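Local structure of toxin 2A (Paenibacillus larvae, 5URP) at residues D99-Y104 and L168-G173; L149-V154 and L189-P194; G140-E145 and D196-I201; N203-V208 and K216-V221. The protein is an ADP-ribosyltransferase toxin and virulence factor that probably transfers ADP-ribose from NAD+ to a host protein. All blocks are in the same frame, centred on the assembly; numbering follows the deposited sequence.

Interaction 1 (D99-Y104 and L168-G173); sequences DSVTVY and LKIPKG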
# COMPACT_ATOMS: atom_id res chain seq x y z
N ASP A 99 8.37 12.96 8.62
CA ASP A 99 7.27 13.84 8.24
C ASP A 99 6.06 12.98 7.90
O ASP A 99 6.21 11.85 7.47
CB ASP A 99 7.59 14.69 7.00
CG ASP A 99 9.01 15.20 6.98
OD1 ASP A 99 9.32 16.11 7.79
OD2 ASP A 99 9.81 14.73 6.12
N SER A 100 4.86 13.56 8.02
CA SER A 100 3.70 12.86 7.50
C SER A 100 3.74 12.90 5.97
O SER A 100 4.21 13.87 5.38
CB SER A 100 2.40 13.49 7.96
OG SER A 100 2.42 13.64 9.39
N VAL A 101 3.22 11.84 5.35
CA VAL A 101 3.35 11.72 3.90
C VAL A 101 2.14 11.02 3.33
O VAL A 101 1.57 10.12 3.96
CB VAL A 101 4.65 10.99 3.52
CG1 VAL A 101 4.57 9.57 3.80
CG2 VAL A 101 5.00 11.23 2.05
N THR A 102 1.79 11.40 2.10
CA THR A 102 0.73 10.78 1.34
C THR A 102 1.35 9.74 0.41
O THR A 102 2.37 10.00 -0.22
CB THR A 102 -0.02 11.83 0.52
OG1 THR A 102 -0.57 12.80 1.39
CG2 THR A 102 -1.14 11.19 -0.28
N VAL A 103 0.75 8.56 0.39
CA VAL A 103 1.16 7.51 -0.53
C VAL A 103 -0.07 7.03 -1.31
O VAL A 103 -1.21 7.35 -0.99
CB VAL A 103 1.85 6.34 0.16
CG1 VAL A 103 3.15 6.80 0.83
CG2 VAL A 103 0.90 5.64 1.17
N TYR A 104 0.20 6.29 -2.38
CA TYR A 104 -0.82 5.88 -3.34
C TYR A 104 -0.77 4.38 -3.57
O TYR A 104 0.30 3.77 -3.55
CB TYR A 104 -0.59 6.61 -4.68
CG TYR A 104 -0.73 8.10 -4.55
CD1 TYR A 104 -1.96 8.71 -4.71
CD2 TYR A 104 0.37 8.89 -4.27
CE1 TYR A 104 -2.11 10.06 -4.57
CE2 TYR A 104 0.25 10.28 -4.14
CZ TYR A 104 -1.01 10.85 -4.28
OH TYR A 104 -1.15 12.20 -4.19
N LEU A 168 -3.49 7.49 0.68
CA LEU A 168 -3.37 7.14 2.10
C LEU A 168 -2.42 8.10 2.79
O LEU A 168 -1.29 8.30 2.35
CB LEU A 168 -2.86 5.70 2.20
CG LEU A 168 -2.69 5.09 3.56
CD1 LEU A 168 -4.07 4.85 4.13
CD2 LEU A 168 -1.93 3.80 3.41
N LYS A 169 -2.86 8.68 3.91
CA LYS A 169 -2.00 9.57 4.67
C LYS A 169 -1.34 8.76 5.78
O LYS A 169 -2.03 8.03 6.49
CB LYS A 169 -2.81 10.72 5.28
CG LYS A 169 -3.54 11.56 4.25
CD LYS A 169 -4.53 12.52 4.88
CE LYS A 169 -5.29 13.31 3.84
NZ LYS A 169 -6.39 14.13 4.44
N ILE A 170 -0.02 8.83 5.87
CA ILE A 170 0.74 8.13 6.92
C ILE A 170 1.24 9.20 7.89
O ILE A 170 1.93 10.13 7.46
CB ILE A 170 1.94 7.34 6.37
CG1 ILE A 170 1.58 6.41 5.23
CG2 ILE A 170 2.55 6.49 7.47
CD1 ILE A 170 2.82 5.89 4.54
N PRO A 171 0.95 9.10 9.18
CA PRO A 171 1.35 10.16 10.11
C PRO A 171 2.84 10.13 10.44
O PRO A 171 3.49 9.08 10.43
CB PRO A 171 0.53 9.86 11.37
CG PRO A 171 0.23 8.40 11.31
CD PRO A 171 0.06 8.10 9.82
N LYS A 172 3.37 11.31 10.76
CA LYS A 172 4.73 11.39 11.26
C LYS A 172 4.88 10.44 12.43
O LYS A 172 3.97 10.30 13.25
CB LYS A 172 5.05 12.83 11.68
CG LYS A 172 6.38 13.00 12.46
CD LYS A 172 6.59 14.45 12.84
CE LYS A 172 7.93 14.65 13.52
NZ LYS A 172 8.33 16.06 13.37
N GLY A 173 6.04 9.79 12.51
CA GLY A 173 6.29 8.78 13.52
C GLY A 173 5.79 7.40 13.15
O GLY A 173 6.04 6.44 13.90
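The side chain of S100 is rotated so that OG sits beside its own backbone N (chi1 -51°), and from there it accepts the amide of K172: K172 N to S100 OG is 2.9 Å, a somewhat bent bond at 142°. This grip lies beyond I170, where the strand ends. Further along, V103 has CG2 between its backbone N and carbonyl carbon, with CG1 beside the N, and both methyls meet the end of I170. V103 CG1 to I170 CD1 is 3.8 Å, the two side chains crossing at about a right angle, while V103 CG2 also rests 3.9 Å from L168 CB. V101 lies alongside I170 and points the same way, its CG1 4.1 Å from I170 CD1. These aliphatic groups share one buried face, roofed by M191 and L193. Four backbone bonds pair V101 with I170 and V103 with L168; V103 N to L168 O is 2.8 Å. T102 and K169 form the non-hydrogen-bonded pair between, on the other face, where the K169 chain leads away. This antiparallel ladder joins an outermost strand, 101-107, to strand 164-170 in the mixed five-stranded sheet of the ADP-ribosyltransferase fold.

Interaction 2 (L149-V154 and L189-P194); sequences LSTSLV and LEMLLP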
# COMPACT_ATOMS: atom_id res chain seq x y z
N LEU A 149 1.31 -3.90 3.26
CA LEU A 149 0.65 -2.87 2.47
C LEU A 149 1.71 -2.13 1.66
O LEU A 149 2.40 -1.25 2.16
CB LEU A 149 -0.15 -1.94 3.38
CG LEU A 149 -1.10 -0.96 2.71
CD1 LEU A 149 -2.10 -1.67 1.82
CD2 LEU A 149 -1.83 -0.16 3.80
N SER A 150 1.81 -2.51 0.38
CA SER A 150 2.72 -1.87 -0.56
C SER A 150 2.02 -0.66 -1.17
O SER A 150 0.91 -0.77 -1.70
CB SER A 150 3.11 -2.85 -1.68
OG SER A 150 3.91 -3.92 -1.21
N THR A 151 2.70 0.48 -1.11
CA THR A 151 2.18 1.75 -1.61
C THR A 151 3.33 2.44 -2.34
O THR A 151 4.45 1.95 -2.34
CB THR A 151 1.67 2.64 -0.48
OG1 THR A 151 2.78 3.14 0.27
CG2 THR A 151 0.73 1.88 0.43
N SER A 152 3.04 3.57 -2.98
CA SER A 152 4.05 4.34 -3.69
C SER A 152 4.02 5.80 -3.28
O SER A 152 2.95 6.38 -3.01
CB SER A 152 3.84 4.26 -5.23
OG SER A 152 4.85 5.00 -5.92
N LEU A 153 5.20 6.43 -3.29
CA LEU A 153 5.28 7.87 -3.04
C LEU A 153 4.65 8.69 -4.16
O LEU A 153 4.35 9.87 -3.96
CB LEU A 153 6.73 8.30 -2.88
CG LEU A 153 7.46 7.91 -1.61
CD1 LEU A 153 8.89 8.43 -1.71
CD2 LEU A 153 6.76 8.50 -0.40
N VAL A 154 4.47 8.10 -5.33
CA VAL A 154 3.83 8.84 -6.41
C VAL A 154 2.63 8.05 -6.91
O VAL A 154 2.50 6.83 -6.75
CB VAL A 154 4.78 9.18 -7.59
CG1 VAL A 154 5.84 10.12 -7.13
CG2 VAL A 154 5.33 7.94 -8.21
N LEU A 189 9.01 3.28 -6.50
CA LEU A 189 9.06 4.23 -5.38
C LEU A 189 8.21 3.74 -4.21
O LEU A 189 7.41 4.49 -3.63
CB LEU A 189 8.64 5.64 -5.79
CG LEU A 189 9.34 6.29 -6.99
CD1 LEU A 189 9.20 7.80 -6.93
CD2 LEU A 189 10.79 5.87 -7.15
N GLU A 190 8.39 2.48 -3.86
CA GLU A 190 7.51 1.80 -2.92
C GLU A 190 7.81 2.19 -1.47
O GLU A 190 8.96 2.18 -1.02
CB GLU A 190 7.63 0.29 -3.06
CG GLU A 190 6.76 -0.47 -2.08
CD GLU A 190 6.72 -1.97 -2.27
OE1 GLU A 190 7.12 -2.50 -3.33
OE2 GLU A 190 6.27 -2.64 -1.31
N MET A 191 6.74 2.52 -0.75
CA MET A 191 6.74 2.64 0.71
C MET A 191 6.01 1.41 1.23
O MET A 191 4.83 1.19 0.91
CB MET A 191 6.05 3.92 1.18
CG MET A 191 6.71 5.19 0.78
SD MET A 191 8.29 5.48 1.60
CE MET A 191 7.79 5.53 3.29
N LEU A 192 6.69 0.61 2.04
CA LEU A 192 6.14 -0.64 2.53
C LEU A 192 5.67 -0.44 3.96
O LEU A 192 6.47 -0.01 4.80
CB LEU A 192 7.18 -1.74 2.45
CG LEU A 192 6.78 -3.14 2.90
CD1 LEU A 192 5.56 -3.64 2.15
CD2 LEU A 192 7.93 -4.12 2.74
N LEU A 193 4.41 -0.72 4.22
CA LEU A 193 3.86 -0.56 5.57
C LEU A 193 3.69 -1.93 6.21
O LEU A 193 3.51 -2.95 5.52
CB LEU A 193 2.51 0.17 5.53
CG LEU A 193 2.43 1.69 5.38
CD1 LEU A 193 1.07 2.03 4.78
CD2 LEU A 193 2.53 2.46 6.65
N PRO A 194 3.73 -1.99 7.54
CA PRO A 194 3.60 -3.26 8.24
C PRO A 194 2.32 -3.99 7.91
O PRO A 194 1.32 -3.38 7.52
CB PRO A 194 3.59 -2.83 9.73
CG PRO A 194 4.26 -1.51 9.75
CD PRO A 194 4.00 -0.86 8.44
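S150 and E190 supply the polar link between side chains on one face of this antiparallel pair. The E190 chain is extended, with CG anti to the backbone N (chi1 179°), which carries the carboxylate back along the neighbouring strand to S150; S150 OG donates to E190 OE2 at 2.7 Å, from above the carboxylate plane. S150 OG is also bonded to Y59, and E190 OE1 to a glycerol probably left from crystallisation. On the same face S152 OG takes V154 N in an ST turn and is bonded to Q188 O.

On the other face T151 adds its hydroxyl to the backbone ladder. M191 O is gripped twice, by T151 N at 3.0 Å and by T151 OG1 at 2.9 Å, the two donors arriving from opposite faces of the carbonyl plane. Further backbone bonds join L149 with L193, and beyond the strand L153 N reaches L189 O at 3.0 Å.

Two apolar contacts are close: L153 CD2 presses on M191 CG at 3.5 Å, and L149 lies beside L193 with CD2 to CD1 at 3.8 Å.

The S150-T151-S152 and Q188-L189-E190 sequences match the STS and QxE motifs of C3-like ADP-ribosyltransferases. By that analogy E190 is probably the catalytic glutamate, and the S150 bond would hold its carboxylate in position at an NAD+ site.

Interaction 3 (G140-E145 and D196-I201); sequences GTMLLE and DTKYYI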
# COMPACT_ATOMS: atom_id res chain seq x y z
N GLY A 140 -16.25 6.21 6.57
CA GLY A 140 -16.33 6.32 8.01
C GLY A 140 -16.14 5.00 8.73
O GLY A 140 -16.62 4.83 9.85
N THR A 141 -15.44 4.06 8.11
CA THR A 141 -15.12 2.80 8.75
C THR A 141 -13.63 2.56 8.64
O THR A 141 -12.92 3.14 7.81
CB THR A 141 -15.88 1.64 8.14
OG1 THR A 141 -15.29 1.28 6.87
CG2 THR A 141 -17.34 2.00 7.96
N MET A 142 -13.14 1.70 9.54
CA MET A 142 -11.75 1.27 9.51
C MET A 142 -11.63 -0.01 8.70
O MET A 142 -12.45 -0.92 8.86
CB MET A 142 -11.25 1.05 10.94
CG MET A 142 -9.76 1.07 11.07
SD MET A 142 -9.44 0.59 12.80
CE MET A 142 -9.49 2.18 13.54
N LEU A 143 -10.62 -0.08 7.84
CA LEU A 143 -10.21 -1.31 7.17
C LEU A 143 -8.92 -1.83 7.81
O LEU A 143 -8.17 -1.07 8.42
CB LEU A 143 -10.00 -1.11 5.67
CG LEU A 143 -11.21 -0.66 4.82
CD1 LEU A 143 -10.85 -0.66 3.34
CD2 LEU A 143 -12.40 -1.53 5.05
N LEU A 144 -8.73 -3.14 7.71
CA LEU A 144 -7.57 -3.83 8.29
C LEU A 144 -6.98 -4.70 7.20
O LEU A 144 -7.66 -5.59 6.68
CB LEU A 144 -7.96 -4.68 9.51
CG LEU A 144 -6.97 -5.75 9.99
CD1 LEU A 144 -5.75 -5.08 10.51
CD2 LEU A 144 -7.61 -6.64 11.05
N GLU A 145 -5.73 -4.45 6.84
CA GLU A 145 -5.03 -5.22 5.81
C GLU A 145 -4.13 -6.26 6.48
O GLU A 145 -3.15 -5.90 7.13
CB GLU A 145 -4.22 -4.29 4.92
CG GLU A 145 -3.39 -5.01 3.88
CD GLU A 145 -4.21 -5.94 3.00
OE1 GLU A 145 -3.86 -7.14 2.93
OE2 GLU A 145 -5.18 -5.47 2.38
N ASP A 196 -1.07 -5.99 9.01
CA ASP A 196 -2.12 -5.62 9.95
C ASP A 196 -2.25 -4.10 10.11
O ASP A 196 -2.62 -3.61 11.19
CB ASP A 196 -1.88 -6.30 11.30
CG ASP A 196 -2.07 -7.80 11.25
OD1 ASP A 196 -2.96 -8.27 10.51
OD2 ASP A 196 -1.39 -8.53 12.00
N THR A 197 -1.98 -3.34 9.05
CA THR A 197 -2.21 -1.91 9.10
C THR A 197 -3.70 -1.61 9.12
O THR A 197 -4.49 -2.19 8.37
CB THR A 197 -1.52 -1.20 7.91
OG1 THR A 197 -0.11 -1.15 8.13
CG2 THR A 197 -2.04 0.23 7.74
N LYS A 198 -4.07 -0.68 10.00
CA LYS A 198 -5.42 -0.17 10.14
C LYS A 198 -5.49 1.17 9.44
O LYS A 198 -4.62 2.01 9.65
CB LYS A 198 -5.79 -0.00 11.62
CG LYS A 198 -5.99 -1.29 12.37
CD LYS A 198 -6.18 -0.97 13.85
CE LYS A 198 -6.76 -2.14 14.63
NZ LYS A 198 -7.17 -1.78 16.03
N TYR A 199 -6.50 1.37 8.59
CA TYR A 199 -6.66 2.67 7.96
C TYR A 199 -8.13 3.04 7.91
O TYR A 199 -9.00 2.20 7.66
CB TYR A 199 -5.98 2.70 6.57
CG TYR A 199 -6.38 1.67 5.54
CD1 TYR A 199 -5.91 0.36 5.59
CD2 TYR A 199 -7.16 2.03 4.46
CE1 TYR A 199 -6.24 -0.57 4.61
CE2 TYR A 199 -7.49 1.12 3.47
CZ TYR A 199 -7.03 -0.17 3.55
OH TYR A 199 -7.37 -1.06 2.56
N TYR A 200 -8.39 4.31 8.16
CA TYR A 200 -9.73 4.83 8.27
C TYR A 200 -10.11 5.56 6.99
O TYR A 200 -9.36 6.41 6.53
CB TYR A 200 -9.83 5.79 9.46
CG TYR A 200 -11.16 6.46 9.65
CD1 TYR A 200 -12.22 5.80 10.28
CD2 TYR A 200 -11.36 7.77 9.24
CE1 TYR A 200 -13.44 6.42 10.45
CE2 TYR A 200 -12.58 8.39 9.41
CZ TYR A 200 -13.61 7.72 10.04
OH TYR A 200 -14.82 8.33 10.24
N ILE A 201 -11.30 5.25 6.47
CA ILE A 201 -11.78 5.82 5.21
C ILE A 201 -12.53 7.12 5.48
O ILE A 201 -13.63 7.12 6.05
CB ILE A 201 -12.64 4.82 4.45
CG1 ILE A 201 -11.78 3.60 4.09
CG2 ILE A 201 -13.15 5.46 3.13
CD1 ILE A 201 -12.55 2.48 3.43
O HOH W 1 -7.34 -3.75 3.11
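L143 and Y199 face each other as an antiparallel hydrogen-bonded pair that satisfies both of their amides: L143 N to Y199 O is 2.8 Å and Y199 N to L143 O is 3.0 Å. Toward the ends the exchange becomes less regular. I201 N gives to T141 O in a nearly straight bond (173°), but I201 O takes the amide of G140, with G140 N at 2.8 Å; at the other end T197 O takes E145 N at 3.0 Å. At the last step D196 N and E145 O make only a weak, strongly bent bond.

Among the side chains, E145 and Y199 share a water that donates to E145 OE2 at 2.9 Å and lies 2.7 Å from Y199 OH, so the phenol and the carboxylate are tied without touching. The other oxygen, E145 OE1, is taken by G147 N and by a salt bridge to R71. T197 OG1 has P194 O, and T141 OG1 has F138 O, as partners.

With chi1 at 56°, the Y199 side chain stands above its own main chain and its ring comes to L143. L143 CB packs on one ring face, 4.0 Å from the centroid, in a CH-pi contact, while E145 CB lies at the ring edge. L143 CD1 goes on to meet I201 CD1. On the opposite face of the sheet M142 SD rests on the aliphatic part of K198, 3.8 Å from CD. Strand 142-145 is thus zipped antiparallel onto 197-207 as an edge strand, at the far side of the mixed sheet from the edge formed by 101-107.

Interaction 4 (N203-V208 and K216-V221); sequences NIKIIV and KVEARV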
# COMPACT_ATOMS: atom_id res chain seq x y z
N ASN A 203 -13.21 9.35 2.78
CA ASN A 203 -14.05 9.69 1.64
C ASN A 203 -13.91 8.64 0.54
O ASN A 203 -12.82 8.09 0.34
CB ASN A 203 -13.67 11.07 1.10
CG ASN A 203 -14.73 11.65 0.20
OD1 ASN A 203 -15.79 12.05 0.66
ND2 ASN A 203 -14.45 11.71 -1.08
N ILE A 204 -15.02 8.34 -0.13
CA ILE A 204 -15.05 7.50 -1.33
C ILE A 204 -15.83 8.24 -2.40
O ILE A 204 -16.95 8.70 -2.15
CB ILE A 204 -15.70 6.12 -1.05
CG1 ILE A 204 -14.86 5.30 -0.06
CG2 ILE A 204 -15.88 5.34 -2.35
CD1 ILE A 204 -15.51 4.02 0.40
N LYS A 205 -15.27 8.33 -3.61
CA LYS A 205 -15.99 8.97 -4.71
C LYS A 205 -15.52 8.37 -6.03
O LYS A 205 -14.46 7.76 -6.10
CB LYS A 205 -15.78 10.48 -4.73
CG LYS A 205 -14.35 10.88 -5.03
CD LYS A 205 -14.13 12.40 -4.99
CE LYS A 205 -12.63 12.71 -5.04
NZ LYS A 205 -12.30 14.16 -4.95
N ILE A 206 -16.33 8.58 -7.06
CA ILE A 206 -15.95 8.21 -8.42
C ILE A 206 -15.10 9.33 -9.00
O ILE A 206 -15.48 10.50 -8.92
CB ILE A 206 -17.17 7.96 -9.31
CG1 ILE A 206 -18.01 6.77 -8.82
CG2 ILE A 206 -16.70 7.75 -10.78
CD1 ILE A 206 -19.38 6.63 -9.55
N ILE A 207 -13.97 8.96 -9.61
CA ILE A 207 -13.17 9.87 -10.40
C ILE A 207 -13.19 9.40 -11.86
O ILE A 207 -13.40 8.22 -12.16
CB ILE A 207 -11.74 10.01 -9.87
CG1 ILE A 207 -11.03 8.67 -9.78
CG2 ILE A 207 -11.75 10.69 -8.47
CD1 ILE A 207 -9.56 8.80 -9.44
N VAL A 208 -12.98 10.34 -12.77
CA VAL A 208 -13.21 10.07 -14.20
C VAL A 208 -12.03 10.46 -15.06
O VAL A 208 -12.14 10.47 -16.30
CB VAL A 208 -14.47 10.79 -14.69
CG1 VAL A 208 -15.65 10.34 -13.88
CG2 VAL A 208 -14.32 12.29 -14.58
N LYS A 216 -12.11 6.31 -6.00
CA LYS A 216 -11.03 6.89 -5.23
C LYS A 216 -11.37 6.80 -3.75
O LYS A 216 -12.45 7.21 -3.34
CB LYS A 216 -10.77 8.35 -5.59
CG LYS A 216 -9.44 8.80 -4.97
CD LYS A 216 -9.10 10.24 -5.20
CE LYS A 216 -7.79 10.58 -4.44
NZ LYS A 216 -7.56 12.05 -4.42
N VAL A 217 -10.43 6.26 -2.97
CA VAL A 217 -10.59 6.07 -1.53
C VAL A 217 -9.55 6.95 -0.85
O VAL A 217 -8.36 6.80 -1.11
CB VAL A 217 -10.37 4.60 -1.15
CG1 VAL A 217 -10.43 4.42 0.39
CG2 VAL A 217 -11.38 3.72 -1.90
N GLU A 218 -9.99 7.87 -0.01
CA GLU A 218 -9.08 8.73 0.74
C GLU A 218 -9.10 8.23 2.17
O GLU A 218 -10.17 8.15 2.77
CB GLU A 218 -9.47 10.20 0.62
CG GLU A 218 -9.28 10.67 -0.81
CD GLU A 218 -9.95 11.98 -1.15
OE1 GLU A 218 -10.40 12.69 -0.25
OE2 GLU A 218 -9.98 12.30 -2.37
N ALA A 219 -7.93 7.87 2.69
CA ALA A 219 -7.85 7.21 3.99
C ALA A 219 -6.62 7.67 4.75
O ALA A 219 -5.69 8.26 4.20
CB ALA A 219 -7.80 5.69 3.84
N ARG A 220 -6.65 7.38 6.06
CA ARG A 220 -5.58 7.70 7.00
C ARG A 220 -5.12 6.44 7.69
O ARG A 220 -5.95 5.71 8.24
CB ARG A 220 -6.07 8.63 8.12
CG ARG A 220 -6.40 10.04 7.78
CD ARG A 220 -6.89 10.69 9.10
NE ARG A 220 -8.35 10.61 9.25
CZ ARG A 220 -9.01 10.64 10.40
NH1 ARG A 220 -8.38 10.75 11.57
NH2 ARG A 220 -10.34 10.58 10.40
N VAL A 221 -3.80 6.22 7.74
CA VAL A 221 -3.24 5.21 8.62
C VAL A 221 -3.37 5.69 10.05
O VAL A 221 -3.06 6.85 10.37
CB VAL A 221 -1.77 4.92 8.28
CG1 VAL A 221 -1.16 3.93 9.30
CG2 VAL A 221 -1.64 4.39 6.89
O HOH W 2 -12.16 14.40 -2.13
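Strand segments 203-207 and 216-221 run antiparallel (165°), their axes approaching to 4.9 Å, with four backbone bonds, two for N203 with E218 and two for K205 with K216. This is the beta hairpin of strands 197-207 and 214-221, within the main mixed sheet. I204 and V217 make the non-hydrogen-bonded pair between and point to the buried face that helix 128-138 covers, where CG1 of I204 comes 4.2 Å from V217 CG2.

Charge dominates the face that carries K205, K216 and E218. K205 turns CG over its own backbone (chi1 66°), and the rest of the chain runs out extended across the hairpin to the glutamate. E218 OE2 takes K216 NZ at 3.2 Å from above the carboxylate plane, and a long salt bridge of 3.9 Å connects it to K205 NZ. Two lysines on one carboxylate would probably stabilise its negative charge; K216 NZ itself is held chiefly by a salt bridge to E167 on the neighbouring strand. Nearer the turn I207 CG2 packs on K216 CB at 3.8 Å. One water completes the network, accepting from K205 NZ at 2.8 Å and donating to E218 OE2 at 3.0 Å.

Overall arrangement
Interactions 1, 4 and 3 follow one another across one mixed sheet, and interaction 2 belongs to a second, smaller sheet packed on it. Interactions 3 and 4 share strand 197-207, their centres about 13 Å apart, and Y200 N meets R220 O at 2.8 Å. K169 N and O probably bond to A219 O and V221 N, joining interaction 1 to interaction 4. The two sheets meet where centres 1 and 2 are about 10 Å apart: Y104 O lies 2.8 Å from S152 N, a probable hydrogen bond, and V103 touches T151. The probable active site, at E190, lies in interaction 2, whose centre is farthest from that of interaction 4, about 17 Å.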